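Local coordinates for protein cycloalternan-forming enzyme (Listeria monocytogenes serovar 1/2a, PDB 5F7U) that belongs to glycoside hydrolase family 31 and combines a TIM barrel with several beta domains, including a family 6 carbohydrate-binding module, at residues P245-Y257 / R283-Y297. The protein carries 1 engineered substitution. Sequence-based numbering, arbitrary orientation.
Sequences PSDEAFYGFGERY and RTYLAVPFFVSANKY
Y251 and V292 form an antiparallel, hydrogen-bonded pair joined by two backbone bonds, with Y251 N to V292 O at 2.8 Å. F253 N also bonds F290 O, and E255 N bonds L286 O. Between G252 and G254 the register slips by two, a beta bulge.

E248 CG lies anti to the backbone N (chi1 -167°) and the chain runs on extended, bringing OE2 between two hydroxyls. S293 OG donates to the anti lone pair of E248 OE2 at 2.6 Å. Y297 OH donates to E248 OE2 at 2.7 Å, on the syn side and 28° out of the carboxylate plane. The N295 amide stacks on this carboxylate. At the other end, T284 OG1 donates to E255 O at 2.6 Å and accepts from L286 N in an ST turn.

F250, F253 and F291 make an aromatic cluster. F250 turns its edge to the F291 face in an offset edge-to-face pair, with the planes at 88°. F291 CB sits over the F253 face in a CH-pi contact, 3.5 Å from the ring centroid. T284 CG2 covers one face of the R256 guanidinium.

F250 and F253 also pack on strand 307-311, while Y251 and V292 touch helix 607-622, so this pairing joins the mutarotase-like domain to the TIM barrel.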
ATOM      1  N   PRO A 245       1.399  19.313 -17.393  1.00 19.91           N
ATOM      2  CA  PRO A 245       2.423  20.307 -17.063  1.00 21.16           C
ATOM      3  C   PRO A 245       3.662  19.636 -16.441  1.00 20.73           C
ATOM      4  O   PRO A 245       3.565  18.529 -15.915  1.00 19.46           O
ATOM      5  CB  PRO A 245       1.726  21.225 -16.047  1.00 22.14           C
ATOM      6  CG  PRO A 245       0.691  20.355 -15.417  1.00 21.28           C
ATOM      7  CD  PRO A 245       0.226  19.412 -16.496  1.00 20.19           C
ATOM      8  N   SER A 246       4.807  20.312 -16.517  0.50 21.98           N
ATOM      9  CA  SER A 246       6.089  19.729 -16.105  0.50 22.20           C
ATOM     10  C   SER A 246       6.094  19.221 -14.664  0.50 21.86           C
ATOM     11  O   SER A 246       6.742  18.213 -14.364  0.50 21.46           O
ATOM     12  CB  SER A 246       7.239  20.729 -16.306  0.50 24.04           C
ATOM     13  OG  SER A 246       7.408  21.029 -17.679  0.50 24.86           O
ATOM     14  N   ASP A 247       5.359  19.908 -13.787  1.00 22.21           N
ATOM     15  CA  ASP A 247       5.377  19.568 -12.364  1.00 22.54           C
ATOM     16  C   ASP A 247       4.411  18.481 -11.938  1.00 21.44           C
ATOM     17  O   ASP A 247       4.377  18.129 -10.769  1.00 21.51           O
ATOM     18  CB  ASP A 247       5.206  20.808 -11.487  1.00 24.62           C
ATOM     19  CG  ASP A 247       3.894  21.535 -11.716  1.00 25.79           C
ATOM     20  OD1 ASP A 247       3.125  21.218 -12.643  1.00 25.74           O
ATOM     21  OD2 ASP A 247       3.659  22.498 -10.969  1.00 27.86           O
ATOM     22  N   GLU A 248       3.623  17.946 -12.866  1.00 15.71           N
ATOM     23  CA  GLU A 248       2.591  16.994 -12.460  1.00 15.19           C
ATOM     24  C   GLU A 248       3.196  15.661 -12.018  1.00 14.55           C
ATOM     25  O   GLU A 248       4.048  15.117 -12.708  1.00 14.74           O
ATOM     26  CB  GLU A 248       1.552  16.792 -13.572  1.00 15.06           C
ATOM     27  CG  GLU A 248       0.310  16.063 -13.055  1.00 15.11           C
ATOM     28  CD  GLU A 248      -0.800  15.952 -14.080  1.00 15.30           C
ATOM     29  OE1 GLU A 248      -0.568  16.228 -15.277  1.00 15.90           O
ATOM     30  OE2 GLU A 248      -1.915  15.552 -13.682  1.00 15.55           O
ATOM     31  N   ALA A 249       2.791  15.188 -10.833  1.00 14.04           N
ATOM     32  CA  ALA A 249       3.249  13.900 -10.296  1.00 13.75           C
ATOM     33  C   ALA A 249       2.137  12.859 -10.416  1.00 13.33           C
ATOM     34  O   ALA A 249       0.940  13.200 -10.303  1.00 13.42           O
ATOM     35  CB  ALA A 249       3.673  14.049  -8.854  1.00 13.61           C
ATOM     36  N   PHE A 250       2.528  11.598 -10.647  1.00 13.20           N
ATOM     37  CA  PHE A 250       1.575  10.517 -10.881  1.00 12.92           C
ATOM     38  C   PHE A 250       1.857   9.343  -9.968  1.00 12.50           C
ATOM     39  O   PHE A 250       2.947   8.744 -10.033  1.00 12.81           O
ATOM     40  CB  PHE A 250       1.658  10.038 -12.329  1.00 12.86           C
ATOM     41  CG  PHE A 250       1.384  11.120 -13.335  1.00 13.37           C
ATOM     42  CD1 PHE A 250       0.069  11.553 -13.573  1.00 13.35           C
ATOM     43  CD2 PHE A 250       2.437  11.692 -14.075  1.00 13.65           C
ATOM     44  CE1 PHE A 250      -0.191  12.541 -14.531  1.00 13.85           C
ATOM     45  CE2 PHE A 250       2.184  12.688 -15.029  1.00 14.15           C
ATOM     46  CZ  PHE A 250       0.870  13.107 -15.259  1.00 14.32           C
ATOM     47  N   TYR A 251       0.866   9.013  -9.150  1.00 12.03           N
ATOM     48  CA  TYR A 251       1.041   8.042  -8.078  1.00 11.93           C
ATOM     49  C   TYR A 251       0.161   6.832  -8.265  1.00 11.61           C
ATOM     50  O   TYR A 251      -0.877   6.917  -8.903  1.00 11.79           O
ATOM     51  CB  TYR A 251       0.662   8.689  -6.747  1.00 12.21           C
ATOM     52  CG  TYR A 251       1.372   9.993  -6.460  1.00 12.82           C
ATOM     53  CD1 TYR A 251       2.735  10.029  -6.169  1.00 12.91           C
ATOM     54  CD2 TYR A 251       0.654  11.197  -6.432  1.00 13.17           C
ATOM     55  CE1 TYR A 251       3.370  11.243  -5.864  1.00 13.40           C
ATOM     56  CE2 TYR A 251       1.276  12.405  -6.128  1.00 13.67           C
ATOM     57  CZ  TYR A 251       2.631  12.419  -5.841  1.00 13.65           C
ATOM     58  OH  TYR A 251       3.251  13.620  -5.557  1.00 14.24           O
ATOM     59  N   GLY A 252       0.565   5.709  -7.671  1.00 11.20           N
ATOM     60  CA  GLY A 252      -0.268   4.517  -7.630  1.00 11.07           C
ATOM     61  C   GLY A 252       0.160   3.486  -8.656  1.00 10.89           C
ATOM     62  O   GLY A 252       1.283   3.026  -8.622  1.00 10.69           O
ATOM     63  N   PHE A 253      -0.748   3.170  -9.588  1.00 10.91           N
ATOM     64  CA  PHE A 253      -0.555   2.128 -10.618  1.00 11.07           C
ATOM     65  C   PHE A 253      -0.428   0.712 -10.051  1.00 11.08           C
ATOM     66  O   PHE A 253       0.152  -0.180 -10.684  1.00 10.79           O
ATOM     67  CB  PHE A 253       0.633   2.431 -11.554  1.00 11.22           C
ATOM     68  CG  PHE A 253       0.571   3.782 -12.225  1.00 11.51           C
ATOM     69  CD1 PHE A 253       1.108   4.915 -11.604  1.00 11.65           C
ATOM     70  CD2 PHE A 253       0.015   3.921 -13.509  1.00 11.77           C
ATOM     71  CE1 PHE A 253       1.092   6.158 -12.228  1.00 12.00           C
ATOM     72  CE2 PHE A 253       0.011   5.179 -14.158  1.00 12.26           C
ATOM     73  CZ  PHE A 253       0.553   6.302 -13.513  1.00 12.23           C
ATOM     74  N   GLY A 254      -0.989   0.499  -8.863  1.00 11.02           N
ATOM     75  CA  GLY A 254      -0.747  -0.753  -8.151  1.00 11.08           C
ATOM     76  C   GLY A 254       0.446  -0.647  -7.227  1.00 11.43           C
ATOM     77  O   GLY A 254       0.665   0.395  -6.597  1.00 12.03           O
ATOM     78  N   GLU A 255       1.185  -1.740  -7.109  1.00 11.30           N
ATOM     79  CA  GLU A 255       2.316  -1.825  -6.195  1.00 11.43           C
ATOM     80  C   GLU A 255       3.589  -1.686  -7.047  1.00 11.52           C
ATOM     81  O   GLU A 255       3.842  -2.507  -7.941  1.00 12.16           O
ATOM     82  CB  GLU A 255       2.255  -3.157  -5.462  1.00 11.72           C
ATOM     83  CG  GLU A 255       3.407  -3.366  -4.491  1.00 11.94           C
ATOM     84  CD  GLU A 255       3.309  -4.710  -3.799  1.00 12.63           C
ATOM     85  OE1 GLU A 255       2.888  -5.677  -4.482  1.00 13.14           O
ATOM     86  OE2 GLU A 255       3.633  -4.784  -2.598  1.00 12.07           O
ATOM     87  N   ARG A 256       4.344  -0.614  -6.821  1.00 11.41           N
ATOM     88  CA  ARG A 256       5.495  -0.292  -7.678  1.00 11.32           C
ATOM     89  C   ARG A 256       6.742  -0.149  -6.820  1.00 11.57           C
ATOM     90  O   ARG A 256       6.693   0.460  -5.748  1.00 11.60           O
ATOM     91  CB  ARG A 256       5.215   0.995  -8.478  1.00 11.41           C
ATOM     92  CG  ARG A 256       3.969   0.912  -9.379  1.00 11.52           C
ATOM     93  CD  ARG A 256       4.219  -0.061 -10.525  1.00 11.94           C
ATOM     94  NE  ARG A 256       3.013  -0.423 -11.255  1.00 11.92           N
ATOM     95  CZ  ARG A 256       3.008  -1.153 -12.356  1.00 12.09           C
ATOM     96  NH1 ARG A 256       4.157  -1.563 -12.908  1.00 12.71           N
ATOM     97  NH2 ARG A 256       1.852  -1.442 -12.936  1.00 12.33           N
ATOM     98  N   TYR A 257       7.855  -0.712  -7.300  1.00 11.64           N
ATOM     99  CA  TYR A 257       9.069  -0.870  -6.487  1.00 11.98           C
ATOM    100  C   TYR A 257      10.171   0.108  -6.857  1.00 12.11           C
ATOM    101  O   TYR A 257      11.167   0.261  -6.109  1.00 11.82           O
ATOM    102  CB  TYR A 257       9.597  -2.315  -6.656  1.00 11.99           C
ATOM    103  CG  TYR A 257       8.675  -3.380  -6.098  1.00 12.00           C
ATOM    104  CD1 TYR A 257       7.499  -3.760  -6.789  1.00 11.95           C
ATOM    105  CD2 TYR A 257       8.982  -4.025  -4.900  1.00 12.32           C
ATOM    106  CE1 TYR A 257       6.650  -4.754  -6.289  1.00 12.06           C
ATOM    107  CE2 TYR A 257       8.140  -5.019  -4.381  1.00 12.00           C
ATOM    108  CZ  TYR A 257       6.979  -5.373  -5.090  1.00 12.06           C
ATOM    109  OH  TYR A 257       6.153  -6.348  -4.609  1.00 12.13           O
ATOM    110  N   ARG A 283       8.974  -4.335 -12.565  1.00 12.90           N
ATOM    111  CA  ARG A 283       7.888  -5.328 -12.615  1.00 12.52           C
ATOM    112  C   ARG A 283       7.165  -5.396 -11.270  1.00 12.23           C
ATOM    113  O   ARG A 283       7.639  -4.826 -10.278  1.00 12.21           O
ATOM    114  CB  ARG A 283       8.418  -6.690 -13.045  1.00 12.61           C
ATOM    115  CG  ARG A 283       8.988  -6.638 -14.465  1.00 13.00           C
ATOM    116  CD  ARG A 283       9.651  -7.935 -14.844  1.00 13.25           C
ATOM    117  NE  ARG A 283      10.339  -7.768 -16.122  1.00 13.44           N
ATOM    118  CZ  ARG A 283      10.978  -8.733 -16.763  1.00 14.19           C
ATOM    119  NH1 ARG A 283      11.036  -9.975 -16.244  1.00 14.33           N
ATOM    120  NH2 ARG A 283      11.580  -8.446 -17.930  1.00 14.66           N
ATOM    121  N   THR A 284       6.011  -6.057 -11.255  1.00 11.99           N
ATOM    122  CA  THR A 284       5.209  -6.173 -10.043  1.00 11.93           C
ATOM    123  C   THR A 284       4.228  -7.332 -10.091  1.00 12.15           C
ATOM    124  O   THR A 284       3.764  -7.736 -11.178  1.00 12.21           O
ATOM    125  CB  THR A 284       4.436  -4.883  -9.715  1.00 11.86           C
ATOM    126  OG1 THR A 284       3.762  -5.049  -8.451  1.00 11.65           O
ATOM    127  CG2 THR A 284       3.398  -4.505 -10.820  1.00 12.07           C
ATOM    128  N   TYR A 285       3.918  -7.832  -8.898  1.00 12.06           N
ATOM    129  CA  TYR A 285       2.921  -8.879  -8.718  1.00 12.18           C
ATOM    130  C   TYR A 285       1.512  -8.316  -8.730  1.00 12.00           C
ATOM    131  O   TYR A 285       0.551  -9.060  -8.891  1.00 11.87           O
ATOM    132  CB  TYR A 285       3.088  -9.513  -7.339  1.00 12.14           C
ATOM    133  CG  TYR A 285       4.480  -9.949  -6.954  1.00 12.00           C
ATOM    134  CD1 TYR A 285       4.959 -11.216  -7.320  1.00 12.17           C
ATOM    135  CD2 TYR A 285       5.296  -9.111  -6.152  1.00 12.07           C
ATOM    136  CE1 TYR A 285       6.219 -11.646  -6.923  1.00 12.36           C
ATOM    137  CE2 TYR A 285       6.560  -9.536  -5.755  1.00 12.10           C
ATOM    138  CZ  TYR A 285       7.006 -10.791  -6.154  1.00 12.13           C
ATOM    139  OH  TYR A 285       8.231 -11.187  -5.750  1.00 12.55           O
ATOM    140  N   LEU A 286       1.383  -7.011  -8.500  1.00 11.83           N
ATOM    141  CA  LEU A 286       0.073  -6.422  -8.209  1.00 11.94           C
ATOM    142  C   LEU A 286      -0.013  -5.127  -9.008  1.00 11.96           C
ATOM    143  O   LEU A 286       0.573  -4.118  -8.635  1.00 12.07           O
ATOM    144  CB  LEU A 286      -0.067  -6.193  -6.686  1.00 12.43           C
ATOM    145  CG  LEU A 286      -1.485  -6.063  -6.103  1.00 12.99           C
ATOM    146  CD1 LEU A 286      -1.349  -5.940  -4.583  1.00 13.34           C
ATOM    147  CD2 LEU A 286      -2.225  -4.866  -6.673  1.00 13.65           C
ATOM    148  N   ALA A 287      -0.724  -5.198 -10.133  1.00 11.80           N
ATOM    149  CA  ALA A 287      -0.749  -4.111 -11.129  1.00 11.93           C
ATOM    150  C   ALA A 287      -2.171  -3.640 -11.276  1.00 11.82           C
ATOM    151  O   ALA A 287      -3.073  -4.449 -11.497  1.00 12.38           O
ATOM    152  CB  ALA A 287      -0.234  -4.618 -12.471  1.00 12.05           C
ATOM    153  N   VAL A 288      -2.369  -2.331 -11.181  1.00 11.72           N
ATOM    154  CA  VAL A 288      -3.732  -1.761 -11.146  1.00 11.61           C
ATOM    155  C   VAL A 288      -3.750  -0.586 -12.114  1.00 11.50           C
ATOM    156  O   VAL A 288      -2.893   0.273 -12.017  1.00 11.64           O
ATOM    157  CB  VAL A 288      -4.071  -1.249  -9.721  1.00 11.72           C
ATOM    158  CG1 VAL A 288      -5.447  -0.592  -9.718  1.00 12.18           C
ATOM    159  CG2 VAL A 288      -3.984  -2.388  -8.682  1.00 11.67           C
ATOM    160  N   PRO A 289      -4.716  -0.536 -13.051  1.00 11.58           N
ATOM    161  CA  PRO A 289      -4.728   0.574 -14.025  1.00 11.60           C
ATOM    162  C   PRO A 289      -5.443   1.821 -13.466  1.00 11.73           C
ATOM    163  O   PRO A 289      -6.429   2.282 -14.024  1.00 11.82           O
ATOM    164  CB  PRO A 289      -5.491  -0.040 -15.219  1.00 11.78           C
ATOM    165  CG  PRO A 289      -6.489  -0.965 -14.540  1.00 11.72           C
ATOM    166  CD  PRO A 289      -5.776  -1.529 -13.327  1.00 11.56           C
ATOM    167  N   PHE A 290      -4.931   2.324 -12.343  1.00 11.66           N
ATOM    168  CA  PHE A 290      -5.482   3.467 -11.645  1.00 11.78           C
ATOM    169  C   PHE A 290      -4.303   4.281 -11.162  1.00 11.88           C
ATOM    170  O   PHE A 290      -3.382   3.738 -10.561  1.00 11.48           O
ATOM    171  CB  PHE A 290      -6.302   2.996 -10.436  1.00 11.81           C
ATOM    172  CG  PHE A 290      -6.717   4.101  -9.479  1.00 11.94           C
ATOM    173  CD1 PHE A 290      -7.436   5.235  -9.913  1.00 12.25           C
ATOM    174  CD2 PHE A 290      -6.445   3.961  -8.116  1.00 11.94           C
ATOM    175  CE1 PHE A 290      -7.833   6.226  -9.005  1.00 12.50           C
ATOM    176  CE2 PHE A 290      -6.847   4.953  -7.197  1.00 12.32           C
ATOM    177  CZ  PHE A 290      -7.538   6.075  -7.641  1.00 12.37           C
ATOM    178  N   PHE A 291      -4.335   5.577 -11.438  1.00 11.90           N
ATOM    179  CA  PHE A 291      -3.379   6.491 -10.833  1.00 12.14           C
ATOM    180  C   PHE A 291      -4.052   7.708 -10.230  1.00 12.01           C
ATOM    181  O   PHE A 291      -5.163   8.075 -10.614  1.00 12.11           O
ATOM    182  CB  PHE A 291      -2.265   6.911 -11.822  1.00 12.43           C
ATOM    183  CG  PHE A 291      -2.704   7.866 -12.916  1.00 12.98           C
ATOM    184  CD1 PHE A 291      -2.823   9.238 -12.660  1.00 13.11           C
ATOM    185  CD2 PHE A 291      -2.947   7.400 -14.213  1.00 13.14           C
ATOM    186  CE1 PHE A 291      -3.214  10.116 -13.658  1.00 13.59           C
ATOM    187  CE2 PHE A 291      -3.324   8.281 -15.219  1.00 13.51           C
ATOM    188  CZ  PHE A 291      -3.461   9.636 -14.943  1.00 13.70           C
ATOM    189  N   VAL A 292      -3.360   8.327  -9.286  1.00 11.92           N
ATOM    190  CA  VAL A 292      -3.802   9.586  -8.686  1.00 12.19           C
ATOM    191  C   VAL A 292      -2.767  10.640  -9.005  1.00 12.35           C
ATOM    192  O   VAL A 292      -1.564  10.398  -8.819  1.00 12.35           O
ATOM    193  CB  VAL A 292      -3.952   9.438  -7.157  1.00 12.22           C
ATOM    194  CG1 VAL A 292      -4.212  10.804  -6.498  1.00 12.54           C
ATOM    195  CG2 VAL A 292      -5.071   8.457  -6.824  1.00 11.98           C
ATOM    196  N   SER A 293      -3.234  11.795  -9.499  1.00 12.70           N
ATOM    197  CA  SER A 293      -2.344  12.924  -9.759  1.00 13.54           C
ATOM    198  C   SER A 293      -2.439  13.931  -8.638  1.00 14.04           C
ATOM    199  O   SER A 293      -3.527  14.188  -8.115  1.00 14.35           O
ATOM    200  CB  SER A 293      -2.686  13.578 -11.097  1.00 13.79           C
ATOM    201  OG  SER A 293      -2.108  14.874 -11.168  1.00 14.48           O
ATOM    202  N   ALA A 294      -1.297  14.535  -8.289  1.00 14.47           N
ATOM    203  CA  ALA A 294      -1.298  15.621  -7.331  1.00 15.25           C
ATOM    204  C   ALA A 294      -2.009  16.885  -7.859  1.00 16.01           C
ATOM    205  O   ALA A 294      -2.237  17.824  -7.099  1.00 16.95           O
ATOM    206  CB  ALA A 294       0.119  15.912  -6.868  1.00 15.98           C
ATOM    207  N   ASN A 295      -2.392  16.890  -9.139  1.00 15.98           N
ATOM    208  CA  ASN A 295      -3.305  17.909  -9.682  1.00 16.53           C
ATOM    209  C   ASN A 295      -4.780  17.664  -9.373  1.00 16.20           C
ATOM    210  O   ASN A 295      -5.662  18.297  -9.954  1.00 16.35           O
ATOM    211  CB  ASN A 295      -3.053  18.143 -11.179  1.00 17.40           C
ATOM    212  CG  ASN A 295      -1.770  18.914 -11.410  1.00 18.82           C
ATOM    213  OD1 ASN A 295      -1.052  19.215 -10.449  1.00 19.81           O
ATOM    214  ND2 ASN A 295      -1.452  19.209 -12.657  1.00 19.26           N
ATOM    215  N   LYS A 296      -5.027  16.726  -8.451  1.00 15.77           N
ATOM    216  CA  LYS A 296      -6.341  16.557  -7.788  1.00 15.73           C
ATOM    217  C   LYS A 296      -7.374  15.799  -8.637  1.00 15.12           C
ATOM    218  O   LYS A 296      -8.570  16.141  -8.654  1.00 14.99           O
ATOM    219  CB  LYS A 296      -6.913  17.898  -7.305  1.00 17.15           C
ATOM    220  CG  LYS A 296      -5.989  18.646  -6.360  1.00 18.59           C
ATOM    221  CD  LYS A 296      -6.700  19.839  -5.757  1.00 21.05           C
ATOM    222  CE  LYS A 296      -5.731  20.562  -4.834  1.00 23.05           C
ATOM    223  NZ  LYS A 296      -6.358  21.754  -4.209  1.00 25.30           N
ATOM    224  N   TYR A 297      -6.911  14.756  -9.321  1.00 14.32           N
ATOM    225  CA  TYR A 297      -7.825  13.826  -9.969  1.00 13.98           C
ATOM    226  C   TYR A 297      -7.173  12.447  -9.980  1.00 13.60           C
ATOM    227  O   TYR A 297      -5.950  12.318  -9.853  1.00 13.13           O
ATOM    228  CB  TYR A 297      -8.205  14.288 -11.399  1.00 14.21           C
ATOM    229  CG  TYR A 297      -7.025  14.193 -12.347  1.00 14.25           C
ATOM    230  CD1 TYR A 297      -6.102  15.239 -12.429  1.00 14.50           C
ATOM    231  CD2 TYR A 297      -6.810  13.049 -13.106  1.00 14.01           C
ATOM    232  CE1 TYR A 297      -4.988  15.148 -13.251  1.00 14.61           C
ATOM    233  CE2 TYR A 297      -5.687  12.934 -13.938  1.00 14.35           C
ATOM    234  CZ  TYR A 297      -4.798  14.003 -14.007  1.00 14.44           C
ATOM    235  OH  TYR A 297      -3.693  13.901 -14.796  1.00 14.89           O
TER
HETATM  236  O   HOH W   1       0.253  21.743 -12.380  1.00 30.92           O
HETATM  237  O   HOH W   2       0.857  17.019  -9.611  1.00 28.40           O
HETATM  238  O   HOH W   3      -0.639  -0.042 -13.897  1.00 15.19           O
HETATM  239  O   HOH W   4       7.879  -1.971  -9.912  1.00 13.54           O